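Uncharacterized protein (Neisseria gonorrhoeae, PDB 5V77) is of unknown function and belongs to the NGO_1070-like family, forming a helix-free, antiparallel beta fold with two chains in the assembly. Local coordinates at residues 89-94 and 99-104. Residues are numbered along the deposited sequence; the frame is centred on the assembly and turned at random.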
ATOM      1  N   SER A  89      -5.145  13.528   8.912  1.00 31.55           N
ATOM      2  CA  SER A  89      -5.711  12.494   9.766  1.00 31.49           C
ATOM      3  C   SER A  89      -4.962  11.184   9.543  1.00 28.35           C
ATOM      4  O   SER A  89      -4.247  11.014   8.554  1.00 28.14           O
ATOM      5  CB  SER A  89      -7.219  12.314   9.508  1.00 26.31           C
ATOM      6  OG  SER A  89      -7.936  13.497   9.855  1.00 31.41           O
ATOM      7  N   GLU A  90      -5.146  10.248  10.475  1.00 28.95           N
ATOM      8  CA  GLU A  90      -4.467   8.962  10.423  1.00 24.36           C
ATOM      9  C   GLU A  90      -5.422   7.872  10.882  1.00 25.74           C
ATOM     10  O   GLU A  90      -6.136   8.053  11.872  1.00 30.58           O
ATOM     11  CB  GLU A  90      -3.211   8.972  11.313  1.00 29.79           C
ATOM     12  CG  GLU A  90      -2.371   7.698  11.225  1.00 30.96           C
ATOM     13  CD  GLU A  90      -1.184   7.728  12.166  1.00 41.48           C
ATOM     14  OE1 GLU A  90      -1.026   8.737  12.869  1.00 47.55           O
ATOM     15  OE2 GLU A  90      -0.406   6.750  12.197  1.00 45.21           O
ATOM     16  N   ILE A  91      -5.439   6.741  10.170  1.00 26.87           N
ATOM     17  CA  ILE A  91      -6.120   5.549  10.661  1.00 27.32           C
ATOM     18  C   ILE A  91      -5.063   4.528  11.049  1.00 26.25           C
ATOM     19  O   ILE A  91      -4.012   4.427  10.404  1.00 27.00           O
ATOM     20  CB  ILE A  91      -7.116   4.944   9.653  1.00 28.72           C
ATOM     21  CG1 ILE A  91      -6.483   4.749   8.273  1.00 26.06           C
ATOM     22  CG2 ILE A  91      -8.384   5.789   9.568  1.00 27.22           C
ATOM     23  CD1 ILE A  91      -7.341   3.876   7.375  1.00 32.35           C
ATOM     24  N   ILE A  92      -5.344   3.774  12.104  1.00 30.19           N
ATOM     25  CA  ILE A  92      -4.475   2.690  12.537  1.00 33.33           C
ATOM     26  C   ILE A  92      -5.310   1.429  12.666  1.00 30.55           C
ATOM     27  O   ILE A  92      -6.343   1.426  13.344  1.00 32.70           O
ATOM     28  CB  ILE A  92      -3.764   3.011  13.859  1.00 36.46           C
ATOM     29  CG1 ILE A  92      -2.871   4.234  13.676  1.00 38.19           C
ATOM     30  CG2 ILE A  92      -2.933   1.806  14.309  1.00 34.99           C
ATOM     31  CD1 ILE A  92      -2.110   4.615  14.918  1.00 45.15           C
ATOM     32  N   ILE A  93      -4.876   0.368  11.991  1.00 31.21           N
ATOM     33  CA  ILE A  93      -5.472  -0.956  12.110  1.00 30.40           C
ATOM     34  C   ILE A  93      -4.436  -1.843  12.776  1.00 33.63           C
ATOM     35  O   ILE A  93      -3.325  -1.987  12.261  1.00 34.74           O
ATOM     36  CB  ILE A  93      -5.869  -1.519  10.737  1.00 30.85           C
ATOM     37  CG1 ILE A  93      -6.935  -0.631  10.072  1.00 31.77           C
ATOM     38  CG2 ILE A  93      -6.319  -2.972  10.877  1.00 32.22           C
ATOM     39  CD1 ILE A  93      -7.130  -0.923   8.596  1.00 29.15           C
ATOM     40  N   ASP A  94      -4.779  -2.430  13.917  1.00 33.25           N
ATOM     41  CA  ASP A  94      -3.821  -3.253  14.659  1.00 34.91           C
ATOM     42  C   ASP A  94      -4.499  -4.584  14.974  1.00 36.15           C
ATOM     43  O   ASP A  94      -5.250  -4.684  15.944  1.00 38.52           O
ATOM     44  CB  ASP A  94      -3.349  -2.532  15.916  1.00 46.27           C
ATOM     45  CG  ASP A  94      -2.184  -3.236  16.603  1.00 55.34           C
ATOM     46  OD1 ASP A  94      -1.975  -4.449  16.378  1.00 51.31           O
ATOM     47  OD2 ASP A  94      -1.477  -2.568  17.385  1.00 55.86           O
ATOM     48  N   ILE A  99      -1.607  -1.799   9.931  1.00 26.77           N
ATOM     49  CA  ILE A  99      -1.736  -0.890   8.803  1.00 27.54           C
ATOM     50  C   ILE A  99      -1.908   0.516   9.358  1.00 29.07           C
ATOM     51  O   ILE A  99      -2.783   0.750  10.199  1.00 33.79           O
ATOM     52  CB  ILE A  99      -2.924  -1.257   7.891  1.00 27.90           C
ATOM     53  CG1 ILE A  99      -2.688  -2.609   7.214  1.00 30.61           C
ATOM     54  CG2 ILE A  99      -3.139  -0.148   6.817  1.00 28.01           C
ATOM     55  CD1 ILE A  99      -3.956  -3.256   6.658  1.00 31.85           C
ATOM     56  N   LYS A 100      -1.081   1.453   8.890  1.00 23.48           N
ATOM     57  CA  LYS A 100      -1.190   2.854   9.287  1.00 24.59           C
ATOM     58  C   LYS A 100      -1.241   3.688   8.021  1.00 25.18           C
ATOM     59  O   LYS A 100      -0.420   3.492   7.120  1.00 25.51           O
ATOM     60  CB  LYS A 100       0.001   3.314  10.140  1.00 30.94           C
ATOM     61  CG  LYS A 100       0.141   2.653  11.505  1.00 37.00           C
ATOM     62  CD  LYS A 100       1.228   3.366  12.315  1.00 44.60           C
ATOM     63  CE  LYS A 100       1.450   2.721  13.672  1.00 63.50           C
ATOM     64  NZ  LYS A 100       2.533   3.403  14.442  1.00 71.34           N
ATOM     65  N   ILE A 101      -2.200   4.603   7.937  1.00 22.56           N
ATOM     66  CA  ILE A 101      -2.288   5.502   6.789  1.00 25.57           C
ATOM     67  C   ILE A 101      -2.515   6.905   7.304  1.00 25.00           C
ATOM     68  O   ILE A 101      -3.447   7.131   8.081  1.00 23.50           O
ATOM     69  CB  ILE A 101      -3.433   5.129   5.826  1.00 24.00           C
ATOM     70  CG1 ILE A 101      -3.274   3.685   5.353  1.00 27.74           C
ATOM     71  CG2 ILE A 101      -3.398   6.088   4.614  1.00 22.73           C
ATOM     72  CD1 ILE A 101      -4.439   3.158   4.524  1.00 25.80           C
ATOM     73  N   SER A 102      -1.689   7.842   6.851  1.00 21.37           N
ATOM     74  CA  SER A 102      -1.865   9.265   7.114  1.00 22.69           C
ATOM     75  C   SER A 102      -2.174   9.961   5.795  1.00 28.32           C
ATOM     76  O   SER A 102      -1.558   9.662   4.770  1.00 25.12           O
ATOM     77  CB  SER A 102      -0.609   9.880   7.741  1.00 26.72           C
ATOM     78  OG  SER A 102      -0.421   9.412   9.071  1.00 34.63           O
ATOM     79  N   ALA A 103      -3.144  10.870   5.815  1.00 24.55           N
ATOM     80  CA  ALA A 103      -3.610  11.516   4.589  1.00 23.30           C
ATOM     81  C   ALA A 103      -4.227  12.855   4.966  1.00 25.22           C
ATOM     82  O   ALA A 103      -4.693  13.038   6.096  1.00 26.02           O
ATOM     83  CB  ALA A 103      -4.631  10.640   3.850  1.00 22.27           C
ATOM     84  N   GLU A 104      -4.227  13.794   4.010  1.00 25.65           N
ATOM     85  CA  GLU A 104      -4.738  15.127   4.319  0.79 28.54           C
ATOM     86  C   GLU A 104      -6.192  15.071   4.776  1.00 30.10           C
ATOM     87  O   GLU A 104      -6.574  15.784   5.714  1.00 31.70           O
ATOM     88  CB  GLU A 104      -4.588  16.055   3.116  0.79 29.44           C
ATOM     89  CG  GLU A 104      -5.026  17.495   3.356  0.79 41.04           C
ATOM     90  CD  GLU A 104      -4.505  18.425   2.278  0.79 41.25           C
ATOM     91  OE1 GLU A 104      -4.534  19.670   2.467  0.79 44.83           O
ATOM     92  OE2 GLU A 104      -4.045  17.893   1.241  0.79 35.92           O
TER
HETATM   93  O   HOH W   1      -7.903  15.583   8.223  1.00 29.83           O
HETATM   94  O   HOH W   2       0.496   6.764   9.096  1.00 39.63           O
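The Glu90 carboxylate, on one face of a beta hairpin, has Ser102 OG under one of its own faces, 3.6 Å from Glu90 CD, and Lys100 CD at its OE2 edge, 3.8 Å from OE2. With CG anti to the backbone N (chi1 -175°) and the chain extended beyond it, Glu90 reaches out over the neighbouring strand between these two residues. Lys100 NZ stays 5.0 Å from Glu90 OE2, too far for a salt bridge; any attraction would be long-range. A water bonded to Ser102 OG (2.8 Å) lies 3.2 Å from Glu90 OE2, out of the carboxylate plane on the Ser102 side; a bond there is not settled. Ile92 shares this face, its CG1 lying alongside Lys100 CG.

Strands 89-94 and 99-103 are joined by six backbone hydrogen bonds, two in each of the hydrogen-bonded pairs Ser89-Ala103, Ile91-Ile101 and Ile93-Ile99. At the non-hydrogen-bonded pairs, CA-H...O contacts add to the grip, as from Glu90 CA to Ile101 O (3.1 Å). The outer edges are taken as well: Glu90 and Ile92 bond to strand 75-84, and Lys100 and Ser102 to strand 43-58, which places the hairpin inside the antiparallel sheet.

The opposite face is buried and mostly apolar, with Ser89 as its polar member. Ile91 and Ile101 run side by side, with CG1 of the former 3.9 Å from CB of the latter, and Ile93 meets Ile99 through their CB atoms. Leu33 of strand 30-37 packs on Ile91, Ile93 and Ile101. Where the chain turns at Glu104, a water joins Ser89 OG, at 2.6 Å, to Glu104 O, to which it donates.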